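Local coordinates for uncharacterized protein PSPTO_0244 (Pseudomonas syringae pv. tomato, PDB 3MYX), which is of unknown function but has the cupin fold and is related in sequence to the cupin domain of (S)-ureidoglycine aminohydrolase, at residues 20-25 and 38-43; 31-36 and 50-55; 45-50 and 114-119; 61-66 and 99-104; 67-72 and 109-114. All blocks are in the same frame, centred on the assembly; numbering follows the deposited sequence.

How the interactions relate
Interactions 1, 2, 3 and 5 all lie on one curled antiparallel sheet. Reading across it, 20-25 edges strand 37-39, then come strand 47-54, strand 109-116 and strand 66-71. Interaction 1 passes to interaction 2 through the backbone pair Arg38 O and Ile51 N, 2.8 Å apart. Interactions 2 and 3 share Gly50, while 3 and 5 share Cys114, and the centre of interaction 5 is about 8 Å from that of the chain. Interaction 4 joins a loop to strand 101-105 of the four-stranded sheet; its nearest atoms are about 8 Å from interaction 1, but its Tyr63 and Ile103 meet Phe33 of interaction 2. A 1,2-ethanediol, probably from the crystallisation liquor, sits beside interaction 4.

Interaction 1: residues 20-25 and 38-43; sequences TEFTTG and RTAFVD
Thr23 and Thr39 form a hydrogen-bonded antiparallel pair: Thr23 N gives to Thr39 O at 2.8 Å, and Thr39 N returns an almost straight bond (173°) to Thr23 O. One residue to one side, Thr24 and Arg38 make the non-hydrogen-bonded pair, their side chains running alongside each other in the same direction. The bend of Arg38 at chi2 (-64°) lays its methylene CD against Thr24 OG1 at 3.3 Å, while its NE goes on to bond Ser35 O. One residue to the other side, the Phe22 ring crosses the Arg38 side chain at about a right angle. Its CD2 comes within 3.4 Å of Arg38 O, and its CE2 rests on Ala40 CB at 3.9 Å. In the conformer described, Thr20 CG2 lies over one face of that ring, near the rim.

Waters bridge the segments beside and beyond the paired residues. One molecule donates to both Thr23 O and Gly25 O and accepts from Thr39 OG1 at 2.8 Å, which fixes the direction of that hydroxyl. Another bridges Glu21 O and Ala40 O.

Further out, Ala40 and Phe41 both face Ala49, a classic beta bulge at the point where the chain turns a corner. Segment 20-25 thus edges the sheet at strand 37-39, whose far side pairs with strand 47-54; Ala40 and Phe41 also reach strand 7-11, which belongs to another sheet.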
# COMPACT_ATOMS: atom_id res chain seq x y z
N THR A 20 -9.13 5.67 11.85
CA THR A 20 -8.79 4.26 11.86
C THR A 20 -8.23 3.73 13.18
O THR A 20 -7.36 4.33 13.81
CB THR A 20 -7.78 4.07 10.73
OG1 THR A 20 -8.37 4.58 9.53
CG2 THR A 20 -7.39 2.60 10.56
N GLU A 21 -8.77 2.58 13.59
CA GLU A 21 -8.28 1.89 14.77
C GLU A 21 -7.11 0.98 14.37
O GLU A 21 -7.19 0.25 13.38
CB GLU A 21 -9.40 1.05 15.40
CG GLU A 21 -10.64 1.86 15.78
CD GLU A 21 -10.40 2.76 16.96
OE1 GLU A 21 -9.33 2.65 17.60
OE2 GLU A 21 -11.29 3.58 17.27
N PHE A 22 -6.03 1.05 15.14
CA PHE A 22 -4.87 0.18 14.92
C PHE A 22 -4.65 -0.75 16.12
O PHE A 22 -4.78 -0.32 17.28
CB PHE A 22 -3.61 1.01 14.73
CG PHE A 22 -3.64 1.93 13.53
CD1 PHE A 22 -4.14 3.21 13.63
CD2 PHE A 22 -3.15 1.50 12.30
CE1 PHE A 22 -4.16 4.06 12.53
CE2 PHE A 22 -3.16 2.34 11.19
CZ PHE A 22 -3.66 3.63 11.31
N THR A 23 -4.29 -1.99 15.83
CA THR A 23 -3.90 -2.96 16.84
C THR A 23 -2.38 -2.94 16.96
O THR A 23 -1.69 -3.15 15.95
CB THR A 23 -4.35 -4.38 16.43
OG1 THR A 23 -5.78 -4.43 16.46
CG2 THR A 23 -3.81 -5.45 17.39
N THR A 24 -1.87 -2.70 18.16
CA THR A 24 -0.43 -2.70 18.40
C THR A 24 0.09 -4.10 18.74
O THR A 24 -0.48 -4.80 19.59
CB THR A 24 -0.07 -1.75 19.54
OG1 THR A 24 -0.42 -0.42 19.16
CG2 THR A 24 1.39 -1.80 19.87
N GLY A 25 1.18 -4.49 18.09
CA GLY A 25 1.86 -5.74 18.38
C GLY A 25 2.23 -6.49 17.12
O GLY A 25 1.88 -6.10 16.02
N ARG A 38 1.51 -1.37 13.89
CA ARG A 38 0.16 -0.85 14.13
C ARG A 38 -0.69 -1.32 12.98
O ARG A 38 -0.64 -0.77 11.87
CB ARG A 38 0.18 0.67 14.24
CG ARG A 38 1.30 1.24 15.09
CD ARG A 38 1.19 0.84 16.54
NE ARG A 38 2.39 1.22 17.27
CZ ARG A 38 2.65 2.45 17.72
NH1 ARG A 38 1.77 3.43 17.54
NH2 ARG A 38 3.79 2.70 18.36
N THR A 39 -1.47 -2.37 13.22
CA THR A 39 -2.21 -3.03 12.15
C THR A 39 -3.65 -2.56 12.11
O THR A 39 -4.36 -2.62 13.11
CB THR A 39 -2.13 -4.55 12.34
OG1 THR A 39 -0.75 -4.93 12.29
CG2 THR A 39 -2.90 -5.28 11.28
N ALA A 40 -4.07 -2.06 10.95
CA ALA A 40 -5.44 -1.61 10.74
C ALA A 40 -6.35 -2.70 10.22
O ALA A 40 -7.57 -2.62 10.38
CB ALA A 40 -5.44 -0.44 9.79
N PHE A 41 -5.77 -3.70 9.56
CA PHE A 41 -6.53 -4.74 8.91
C PHE A 41 -5.66 -5.98 8.77
O PHE A 41 -4.50 -5.89 8.36
CB PHE A 41 -6.93 -4.28 7.51
CG PHE A 41 -7.65 -5.33 6.71
CD1 PHE A 41 -6.94 -6.20 5.87
CD2 PHE A 41 -9.01 -5.47 6.79
CE1 PHE A 41 -7.60 -7.17 5.14
CE2 PHE A 41 -9.67 -6.44 6.06
CZ PHE A 41 -8.96 -7.27 5.23
N VAL A 42 -6.24 -7.14 9.06
CA VAL A 42 -5.66 -8.39 8.65
C VAL A 42 -6.80 -9.35 8.35
O VAL A 42 -7.75 -9.46 9.13
CB VAL A 42 -4.64 -8.98 9.69
CG1 VAL A 42 -5.26 -9.10 11.08
CG2 VAL A 42 -4.09 -10.33 9.22
N ASP A 43 -6.72 -9.99 7.20
CA ASP A 43 -7.78 -10.95 6.90
C ASP A 43 -7.32 -12.34 7.15
O ASP A 43 -6.16 -12.63 7.48
CB ASP A 43 -8.39 -10.81 5.50
CG ASP A 43 -7.49 -11.31 4.40
OD1 ASP A 43 -6.33 -11.69 4.67
OD2 ASP A 43 -7.97 -11.36 3.25
O HOH W 1 -9.00 -0.65 11.66
O HOH W 2 -7.25 -3.08 14.16
O HOH W 3 -0.46 -5.45 15.01

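Interaction 2: residues 31-36 and 50-55; sequences DPFDSG and GIVEFG
Phe33 meets both Val52 and Phe54, and the aromatic part of the contact is a T-shaped pair. The edge of Phe33 points into the face of Phe54, with the planes 89° apart and the centroids separated by 5.1 Å. The atom that does the touching is Phe33 CE1, which sits over the centre of the Phe54 ring and comes to 3.8 Å from Phe54 CD1. Phe54 CG swings anti to its own nitrogen (chi1 -155°), which carries the ring across to Phe33, and chi2 (67°) turns its face to the edge.

A second, CH-pi contact uses the other aspect of Phe33. Val52 CG1 lies over one face of the ring, 4.3 Å from the centroid and displaced toward the rim. Leu58 and Tyr63 add to the packing round Phe33.

Across the segments the polar contact is backbone to backbone. Glu53 N gives a bond of 2.9 Å to Gly36 O. Val52 CA approaches the same oxygen at 3.2 Å as a CA-H...O contact. Within the loop, Asp31 OD1 accepts from Phe33 N at 3.0 Å, from above the carboxylate plane, and so closes an Asx turn; Asp31 OD2 is salt-bridged to Arg37. Asp34 OD1 takes the amide of Ser35 on its anti side.

Through Phe33 and Gly36, then, the loop between strands 23-24 and 37-39 packs on strand 47-54 of the larger cupin sheet. The carboxylate bonds are local to the loop; across the contact there is one N-H...O bond and a CA-H...O contact, and the rest is apolar, with the Phe33 ring held by its face and its edge at once.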
# COMPACT_ATOMS: atom_id res chain seq x y z
N ASP A 31 6.58 -11.94 13.07
CA ASP A 31 6.76 -10.52 12.76
C ASP A 31 8.02 -10.00 13.46
O ASP A 31 8.16 -10.14 14.67
CB ASP A 31 5.55 -9.73 13.27
CG ASP A 31 5.41 -8.36 12.66
OD1 ASP A 31 6.39 -7.83 12.08
OD2 ASP A 31 4.30 -7.78 12.80
N PRO A 32 8.94 -9.38 12.71
CA PRO A 32 10.10 -8.77 13.38
C PRO A 32 9.75 -7.49 14.17
O PRO A 32 10.57 -7.03 14.97
CB PRO A 32 11.05 -8.44 12.22
CG PRO A 32 10.28 -8.53 11.02
CD PRO A 32 9.03 -9.27 11.24
N PHE A 33 8.60 -6.90 13.89
CA PHE A 33 8.11 -5.70 14.57
C PHE A 33 7.10 -6.12 15.63
O PHE A 33 6.48 -7.17 15.54
CB PHE A 33 7.52 -4.70 13.58
CG PHE A 33 8.53 -4.14 12.64
CD1 PHE A 33 9.38 -3.12 13.05
CD2 PHE A 33 8.69 -4.65 11.35
CE1 PHE A 33 10.35 -2.62 12.20
CE2 PHE A 33 9.65 -4.16 10.49
CZ PHE A 33 10.48 -3.14 10.92
N ASP A 34 6.97 -5.30 16.66
CA ASP A 34 6.06 -5.60 17.76
C ASP A 34 5.43 -4.29 18.25
O ASP A 34 4.37 -3.94 17.75
CB ASP A 34 6.74 -6.43 18.87
CG ASP A 34 8.17 -6.04 19.12
OD1 ASP A 34 8.39 -5.04 19.84
OD2 ASP A 34 9.10 -6.73 18.63
N SER A 35 6.08 -3.55 19.15
CA SER A 35 5.51 -2.31 19.65
C SER A 35 5.30 -1.28 18.54
O SER A 35 4.38 -0.46 18.60
CB SER A 35 6.37 -1.69 20.78
OG SER A 35 7.67 -1.36 20.34
N GLY A 36 6.16 -1.34 17.53
CA GLY A 36 6.07 -0.43 16.39
C GLY A 36 5.05 -0.80 15.33
O GLY A 36 4.74 0.02 14.47
N GLY A 50 -1.38 -1.38 7.55
CA GLY A 50 -1.33 -0.50 8.70
C GLY A 50 -0.17 0.46 8.58
O GLY A 50 0.19 0.88 7.47
N ILE A 51 0.38 0.82 9.74
CA ILE A 51 1.58 1.65 9.80
C ILE A 51 2.60 1.03 10.75
O ILE A 51 2.28 0.19 11.61
CB ILE A 51 1.26 3.13 10.19
CG1 ILE A 51 0.72 3.21 11.63
CG2 ILE A 51 0.29 3.76 9.16
CD1 ILE A 51 0.50 4.62 12.15
N VAL A 52 3.85 1.41 10.54
CA VAL A 52 4.94 1.07 11.44
C VAL A 52 5.58 2.37 11.91
O VAL A 52 5.84 3.27 11.11
CB VAL A 52 6.01 0.17 10.78
CG1 VAL A 52 7.21 -0.02 11.69
CG2 VAL A 52 5.38 -1.17 10.40
N GLU A 53 5.76 2.48 13.23
CA GLU A 53 6.52 3.57 13.84
C GLU A 53 7.82 2.95 14.35
O GLU A 53 7.79 2.01 15.14
CB GLU A 53 5.71 4.20 14.97
CG GLU A 53 4.42 4.82 14.48
CD GLU A 53 3.62 5.58 15.51
OE1 GLU A 53 4.13 5.83 16.61
OE2 GLU A 53 2.47 5.92 15.21
N PHE A 54 8.96 3.46 13.90
CA PHE A 54 10.23 2.88 14.26
C PHE A 54 11.33 3.92 14.17
O PHE A 54 11.23 4.87 13.39
CB PHE A 54 10.51 1.69 13.34
CG PHE A 54 11.43 0.66 13.93
CD1 PHE A 54 11.04 -0.11 15.02
CD2 PHE A 54 12.66 0.40 13.36
CE1 PHE A 54 11.87 -1.08 15.54
CE2 PHE A 54 13.50 -0.60 13.88
CZ PHE A 54 13.11 -1.31 14.98
N GLY A 55 12.37 3.76 14.98
CA GLY A 55 13.41 4.76 15.09
C GLY A 55 14.81 4.25 15.32
O GLY A 55 15.68 5.02 15.72

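Interaction 3: residues 45-50 and 114-119; sequences QGIAAG and CASTQA
Thr117 reaches over Gly46 with every atom of its side chain. CB stands 3.4 Å from Gly46 O. From there the branch OG1, placed between the backbone nitrogen and the carbonyl carbon (chi1 71°), donates to Gly46 O at 2.7 Å, in the carbonyl plane and on a lone pair. The methyl CG2 passes the same oxygen at 3.5 Å and extends toward Ala48 CB. Thr117 N also bonds Gly46 O, but from above the carbonyl plane, so two donors of one residue grip a single acceptor where regular pairing ends.

Inward from this point the two segments are neighbouring antiparallel strands of the cupin beta barrel, 47-50 and 114-116, their directions 162° apart. Ala48 and Ala115 are the hydrogen-bonded pair: Ala48 N gives to Ala115 O at 2.9 Å, and Ala115 N answers to Ala48 O at 2.8 Å. The flanking pairs, Ile47 with Ser116 and Ala49 with Cys114, put their side chains on the opposite face of the sheet. There Ile47 CD1 covers Ser116 CB at 4.0 Å, and Ile47 CG2 lies 4.4 Å from Cys114 SG. Ile47 N is held by Asp43 OD1. A water past the strand ends donates to Gln45 O and accepts from Gln118 N at 3.0 Å, while Ser116 OG is hydrogen-bonded to it as well.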
# COMPACT_ATOMS: atom_id res chain seq x y z
N GLN A 45 -6.80 -14.86 5.39
CA GLN A 45 -5.78 -15.35 4.43
C GLN A 45 -4.43 -14.60 4.41
O GLN A 45 -3.59 -14.75 3.49
CB GLN A 45 -6.30 -15.26 3.00
CG GLN A 45 -7.64 -15.91 2.73
CD GLN A 45 -7.74 -17.33 3.22
OE1 GLN A 45 -8.75 -17.73 3.79
NE2 GLN A 45 -6.68 -18.11 3.01
N GLY A 46 -4.27 -13.69 5.36
CA GLY A 46 -2.96 -13.17 5.70
C GLY A 46 -2.57 -11.82 5.19
O GLY A 46 -1.49 -11.34 5.55
N ILE A 47 -3.39 -11.18 4.37
CA ILE A 47 -3.08 -9.82 3.95
C ILE A 47 -3.29 -8.85 5.12
O ILE A 47 -4.33 -8.87 5.76
CB ILE A 47 -3.92 -9.40 2.74
CG1 ILE A 47 -3.41 -10.12 1.48
CG2 ILE A 47 -3.84 -7.89 2.51
CD1 ILE A 47 -2.11 -9.52 0.89
N ALA A 48 -2.28 -8.02 5.39
CA ALA A 48 -2.29 -7.08 6.50
C ALA A 48 -1.91 -5.69 6.00
O ALA A 48 -1.13 -5.54 5.05
CB ALA A 48 -1.32 -7.51 7.61
N ALA A 49 -2.47 -4.67 6.63
CA ALA A 49 -2.16 -3.29 6.30
C ALA A 49 -2.18 -2.43 7.55
O ALA A 49 -2.92 -2.71 8.49
CB ALA A 49 -3.14 -2.74 5.23
N GLY A 50 -1.38 -1.38 7.55
CA GLY A 50 -1.33 -0.50 8.70
C GLY A 50 -0.17 0.46 8.58
O GLY A 50 0.19 0.88 7.47
N CYS A 114 1.70 -2.63 3.49
CA CYS A 114 0.83 -3.74 3.12
C CYS A 114 1.71 -4.97 3.03
O CYS A 114 2.75 -4.95 2.37
CB CYS A 114 0.14 -3.47 1.79
SG CYS A 114 -0.97 -4.81 1.28
N ALA A 115 1.32 -6.04 3.73
CA ALA A 115 2.09 -7.28 3.77
C ALA A 115 1.22 -8.46 3.40
O ALA A 115 0.08 -8.55 3.84
CB ALA A 115 2.66 -7.49 5.17
N SER A 116 1.80 -9.37 2.63
CA SER A 116 1.26 -10.72 2.50
C SER A 116 1.98 -11.58 3.52
O SER A 116 3.16 -11.87 3.37
CB SER A 116 1.49 -11.27 1.11
OG SER A 116 1.06 -12.62 1.02
N THR A 117 1.26 -11.97 4.57
CA THR A 117 1.86 -12.77 5.63
C THR A 117 1.76 -14.27 5.37
O THR A 117 2.43 -15.04 6.04
CB THR A 117 1.34 -12.40 7.04
OG1 THR A 117 -0.02 -12.83 7.21
CG2 THR A 117 1.47 -10.89 7.34
N GLN A 118 0.94 -14.67 4.39
CA GLN A 118 0.84 -16.07 3.95
C GLN A 118 1.57 -16.23 2.63
O GLN A 118 1.40 -15.43 1.72
CB GLN A 118 -0.63 -16.45 3.76
CG GLN A 118 -0.84 -17.90 3.27
CD GLN A 118 -0.28 -18.92 4.22
OE1 GLN A 118 -0.63 -18.93 5.41
NE2 GLN A 118 0.60 -19.81 3.72
N ALA A 119 2.39 -17.27 2.52
CA ALA A 119 3.04 -17.59 1.25
C ALA A 119 2.10 -18.42 0.39
O ALA A 119 1.47 -19.37 0.89
CB ALA A 119 4.34 -18.36 1.49
O HOH W 4 -1.07 -13.15 2.80

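Interaction 4: residues 61-66 and 99-104; sequences EAYPYT and TQVRID. With EDO (1,2-ethanediol), chain D.
Glu61 meets Gln100 through its carboxylate. In the conformer described, Gln100 NE2 donates to the syn lone pair of Glu61 OE1 at 2.7 Å and more weakly to OE2, the amide and carboxylate planes standing 78° apart. Gln100 OE1, on the other side of the amide, accepts from O1 of a 1,2-ethanediol at 2.6 Å. Ala62 merely brushes Thr99 O with its CA.

At Tyr63 the loop is fastened: its N bonds Thr99 O at 2.8 Å, from above the carbonyl plane. This joins the link between strands 57-60 and 66-71 to the start of strand 101-105, in the four-stranded sheet that faces the larger sheet across the cupin barrel. Tyr63 CG is anti to the backbone nitrogen (chi1 -155°), which carries the ring inward along the strand. Its CD1 rests on Val101 CG1 at 3.7 Å, and CE1 on Ile103 CD1 at 3.8 Å. The phenol OH goes on to bond Glu67 OE1. Pro64 then places CD over one face of the Tyr63 ring and CG over the centre of Tyr65, whose OH bonds Asp28.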
# COMPACT_ATOMS: atom_id res chain seq x y z
N GLU A 61 17.04 -12.13 9.30
CA GLU A 61 17.77 -13.08 8.46
C GLU A 61 16.98 -13.51 7.22
O GLU A 61 17.56 -13.65 6.16
CB GLU A 61 18.21 -14.30 9.28
CG GLU A 61 18.90 -15.42 8.49
CD GLU A 61 20.01 -14.92 7.56
OE1 GLU A 61 20.66 -13.91 7.91
OE2 GLU A 61 20.21 -15.55 6.50
N ALA A 62 15.66 -13.70 7.36
CA ALA A 62 14.80 -14.09 6.23
C ALA A 62 13.46 -13.43 6.46
O ALA A 62 12.67 -13.88 7.28
CB ALA A 62 14.67 -15.60 6.15
N TYR A 63 13.17 -12.36 5.73
CA TYR A 63 11.97 -11.59 6.01
C TYR A 63 10.75 -12.49 5.83
O TYR A 63 10.66 -13.21 4.84
CB TYR A 63 11.88 -10.33 5.12
CG TYR A 63 11.05 -9.27 5.78
CD1 TYR A 63 11.55 -8.51 6.83
CD2 TYR A 63 9.72 -9.07 5.41
CE1 TYR A 63 10.76 -7.58 7.49
CE2 TYR A 63 8.92 -8.14 6.09
CZ TYR A 63 9.45 -7.39 7.12
OH TYR A 63 8.72 -6.47 7.82
N PRO A 64 9.81 -12.48 6.80
CA PRO A 64 8.80 -13.53 6.81
C PRO A 64 7.62 -13.29 5.87
O PRO A 64 6.82 -14.19 5.66
CB PRO A 64 8.32 -13.51 8.25
CG PRO A 64 8.54 -12.11 8.69
CD PRO A 64 9.83 -11.73 8.06
N TYR A 65 7.51 -12.07 5.36
CA TYR A 65 6.38 -11.64 4.56
C TYR A 65 6.88 -11.06 3.25
O TYR A 65 8.05 -10.71 3.13
CB TYR A 65 5.61 -10.54 5.29
CG TYR A 65 5.31 -10.77 6.76
CD1 TYR A 65 4.96 -12.02 7.25
CD2 TYR A 65 5.31 -9.70 7.66
CE1 TYR A 65 4.66 -12.22 8.60
CE2 TYR A 65 5.00 -9.90 8.99
CZ TYR A 65 4.66 -11.14 9.44
OH TYR A 65 4.36 -11.30 10.77
N THR A 66 5.98 -10.88 2.28
CA THR A 66 6.21 -9.89 1.23
C THR A 66 5.61 -8.60 1.76
O THR A 66 4.46 -8.57 2.13
CB THR A 66 5.53 -10.26 -0.08
OG1 THR A 66 5.98 -11.56 -0.48
CG2 THR A 66 5.84 -9.23 -1.16
N THR A 99 13.90 -12.25 2.11
CA THR A 99 15.03 -11.34 2.00
C THR A 99 15.81 -11.22 3.31
O THR A 99 15.22 -11.03 4.37
CB THR A 99 14.55 -9.92 1.58
OG1 THR A 99 13.70 -10.00 0.44
CG2 THR A 99 15.72 -9.03 1.23
N GLN A 100 17.13 -11.34 3.23
CA GLN A 100 17.99 -10.98 4.36
C GLN A 100 18.10 -9.46 4.33
O GLN A 100 18.60 -8.88 3.37
CB GLN A 100 19.35 -11.61 4.24
CG GLN A 100 20.21 -11.38 5.45
CD GLN A 100 21.65 -11.76 5.21
OE1 GLN A 100 22.36 -11.09 4.47
NE2 GLN A 100 22.09 -12.83 5.84
N VAL A 101 17.56 -8.80 5.34
CA VAL A 101 17.40 -7.35 5.26
C VAL A 101 17.65 -6.67 6.59
O VAL A 101 17.21 -7.16 7.65
CB VAL A 101 16.00 -6.96 4.68
CG1 VAL A 101 14.88 -7.44 5.60
CG2 VAL A 101 15.91 -5.46 4.42
N ARG A 102 18.33 -5.54 6.53
CA ARG A 102 18.46 -4.64 7.66
C ARG A 102 17.60 -3.42 7.36
O ARG A 102 17.68 -2.83 6.27
CB ARG A 102 19.92 -4.25 7.91
CG ARG A 102 20.12 -3.30 9.08
CD ARG A 102 21.61 -3.18 9.33
NE ARG A 102 21.98 -2.26 10.39
CZ ARG A 102 21.98 -2.54 11.70
NH1 ARG A 102 21.58 -3.72 12.16
NH2 ARG A 102 22.36 -1.61 12.55
N ILE A 103 16.74 -3.08 8.32
CA ILE A 103 15.82 -1.97 8.23
C ILE A 103 16.31 -0.93 9.23
O ILE A 103 16.23 -1.15 10.43
CB ILE A 103 14.38 -2.43 8.57
CG1 ILE A 103 13.97 -3.60 7.64
CG2 ILE A 103 13.39 -1.26 8.51
CD1 ILE A 103 12.62 -4.25 7.95
N ASP A 104 16.84 0.17 8.72
CA ASP A 104 17.52 1.17 9.53
C ASP A 104 16.71 2.47 9.44
O ASP A 104 16.83 3.20 8.47
CB ASP A 104 18.96 1.34 9.06
CG ASP A 104 19.77 2.29 9.91
OD1 ASP A 104 19.22 2.89 10.85
OD2 ASP A 104 20.97 2.40 9.59
C1 EDO D . 22.32 -7.30 5.06
O1 EDO D . 22.46 -8.49 4.28
C2 EDO D . 21.39 -7.57 6.23
O2 EDO D . 21.96 -8.58 7.09

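Interaction 5: residues 67-72 and 109-114; sequences EMLVMH and SLWAFC
This is a fully buried antiparallel strand pair near the centre of the chain, strand 67-71 against 109-114. Met68 with Cys114 and Val70 with Ala112 are the hydrogen-bonded pairs, four bonds that begin with Met68 N to Cys114 O at 2.9 Å. Beyond them His72 N gives to Leu110 O, just where the chain turns its corner.

Leu69 and Trp111 lie side by side on one face. Leu69 CD2 sits over the five-membered ring of the indole in a CH-pi contact, 3.6 Å from its centroid. The selenium of Met71, in the conformer described, makes an oblique Met-aromatic contact with the same ring. At the indole edge Trp111 NE1 donates to a water at 2.8 Å, and that water donates to Glu67 OE2. Glu67 is extended, bringing OE2 to 3.3 Å from Phe113 CB; Tyr63 OH bonds OE1, while Arg37 forms a salt bridge with OE2 and a cation-pi contact with Phe113.

The other face carries Met68, Val70, Ala112 and Cys114. Val70 and His72 touch Asn191 and Cys114 touches Leu189 of strand 188-192 in the EutQ-like cupin domain, and His72 NE2 bonds Thr214. Two cupin-like barrels joined in one chain are consistent with a bicupin.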
# COMPACT_ATOMS: atom_id res chain seq x y z
N GLU A 67 6.40 -7.53 1.83
CA GLU A 67 5.93 -6.30 2.47
C GLU A 67 6.34 -5.04 1.71
O GLU A 67 7.50 -4.85 1.38
CB GLU A 67 6.38 -6.24 3.94
CG GLU A 67 5.79 -5.06 4.71
CD GLU A 67 5.92 -5.17 6.23
OE1 GLU A 67 6.26 -6.25 6.78
OE2 GLU A 67 5.60 -4.15 6.88
N MSE A 68 5.35 -4.20 1.44
CA MSE A 68 5.54 -2.90 0.82
C MSE A 68 5.52 -1.83 1.88
O MSE A 68 4.65 -1.84 2.76
CB MSE A 68 4.41 -2.60 -0.15
CG MSE A 68 4.51 -1.22 -0.76
SE MSE A 68 2.92 -0.90 -1.74
CE MSE A 68 3.49 0.61 -2.76
N LEU A 69 6.47 -0.90 1.78
CA LEU A 69 6.59 0.26 2.69
C LEU A 69 6.40 1.54 1.89
O LEU A 69 6.95 1.67 0.81
CB LEU A 69 8.02 0.34 3.30
CG LEU A 69 8.57 -0.76 4.21
CD1 LEU A 69 8.93 -2.01 3.41
CD2 LEU A 69 9.74 -0.24 5.02
N VAL A 70 5.62 2.47 2.44
CA VAL A 70 5.40 3.79 1.88
C VAL A 70 5.74 4.81 2.98
O VAL A 70 5.02 4.85 3.99
CB VAL A 70 3.91 3.95 1.48
CG1 VAL A 70 3.65 5.35 0.94
CG2 VAL A 70 3.51 2.91 0.45
N MSE A 71 6.79 5.61 2.82
CA MSE A 71 7.26 6.50 3.89
C MSE A 71 6.34 7.70 4.08
O MSE A 71 5.98 8.37 3.10
CB MSE A 71 8.64 7.04 3.55
CG MSE A 71 9.71 6.01 3.45
SE MSE A 71 9.98 5.00 5.07
CE MSE A 71 9.95 6.44 6.37
N HIS A 72 6.03 8.00 5.33
CA HIS A 72 5.25 9.19 5.70
C HIS A 72 6.00 10.23 6.52
O HIS A 72 5.66 11.41 6.47
CB HIS A 72 3.93 8.79 6.40
CG HIS A 72 2.86 8.37 5.44
ND1 HIS A 72 2.03 9.27 4.82
CD2 HIS A 72 2.52 7.15 4.95
CE1 HIS A 72 1.23 8.63 3.99
NE2 HIS A 72 1.51 7.34 4.05
N SER A 109 10.52 7.79 12.70
CA SER A 109 10.06 7.51 11.34
C SER A 109 8.73 6.76 11.39
O SER A 109 8.41 6.07 12.37
CB SER A 109 11.11 6.72 10.56
OG SER A 109 12.30 7.45 10.38
N LEU A 110 7.97 6.89 10.31
CA LEU A 110 6.64 6.30 10.23
C LEU A 110 6.36 5.98 8.78
O LEU A 110 6.48 6.85 7.90
CB LEU A 110 5.58 7.29 10.77
CG LEU A 110 4.15 6.79 11.00
CD1 LEU A 110 3.42 7.67 12.06
CD2 LEU A 110 3.32 6.71 9.70
N TRP A 111 5.95 4.74 8.53
CA TRP A 111 5.54 4.34 7.19
C TRP A 111 4.26 3.55 7.20
O TRP A 111 3.94 2.91 8.19
CB TRP A 111 6.63 3.55 6.48
CG TRP A 111 7.18 2.31 7.14
CD1 TRP A 111 6.79 1.02 6.90
CD2 TRP A 111 8.30 2.23 8.05
NE1 TRP A 111 7.60 0.15 7.58
CE2 TRP A 111 8.51 0.86 8.32
CE3 TRP A 111 9.12 3.18 8.67
CZ2 TRP A 111 9.53 0.41 9.16
CZ3 TRP A 111 10.11 2.73 9.54
CH2 TRP A 111 10.30 1.36 9.76
N ALA A 112 3.53 3.61 6.09
CA ALA A 112 2.42 2.70 5.88
C ALA A 112 2.95 1.40 5.29
O ALA A 112 3.98 1.37 4.64
CB ALA A 112 1.36 3.30 4.95
N PHE A 113 2.23 0.31 5.53
CA PHE A 113 2.61 -0.97 4.96
C PHE A 113 1.42 -1.75 4.45
O PHE A 113 0.28 -1.59 4.93
CB PHE A 113 3.38 -1.83 5.99
CG PHE A 113 2.50 -2.46 7.05
CD1 PHE A 113 1.90 -3.70 6.85
CD2 PHE A 113 2.26 -1.82 8.26
CE1 PHE A 113 1.06 -4.27 7.80
CE2 PHE A 113 1.43 -2.41 9.23
CZ PHE A 113 0.83 -3.63 8.99
N CYS A 114 1.70 -2.63 3.49
CA CYS A 114 0.83 -3.74 3.12
C CYS A 114 1.71 -4.97 3.03
O CYS A 114 2.75 -4.95 2.37
CB CYS A 114 0.14 -3.47 1.79
SG CYS A 114 -0.97 -4.81 1.28
O HOH W 5 7.75 -2.68 7.81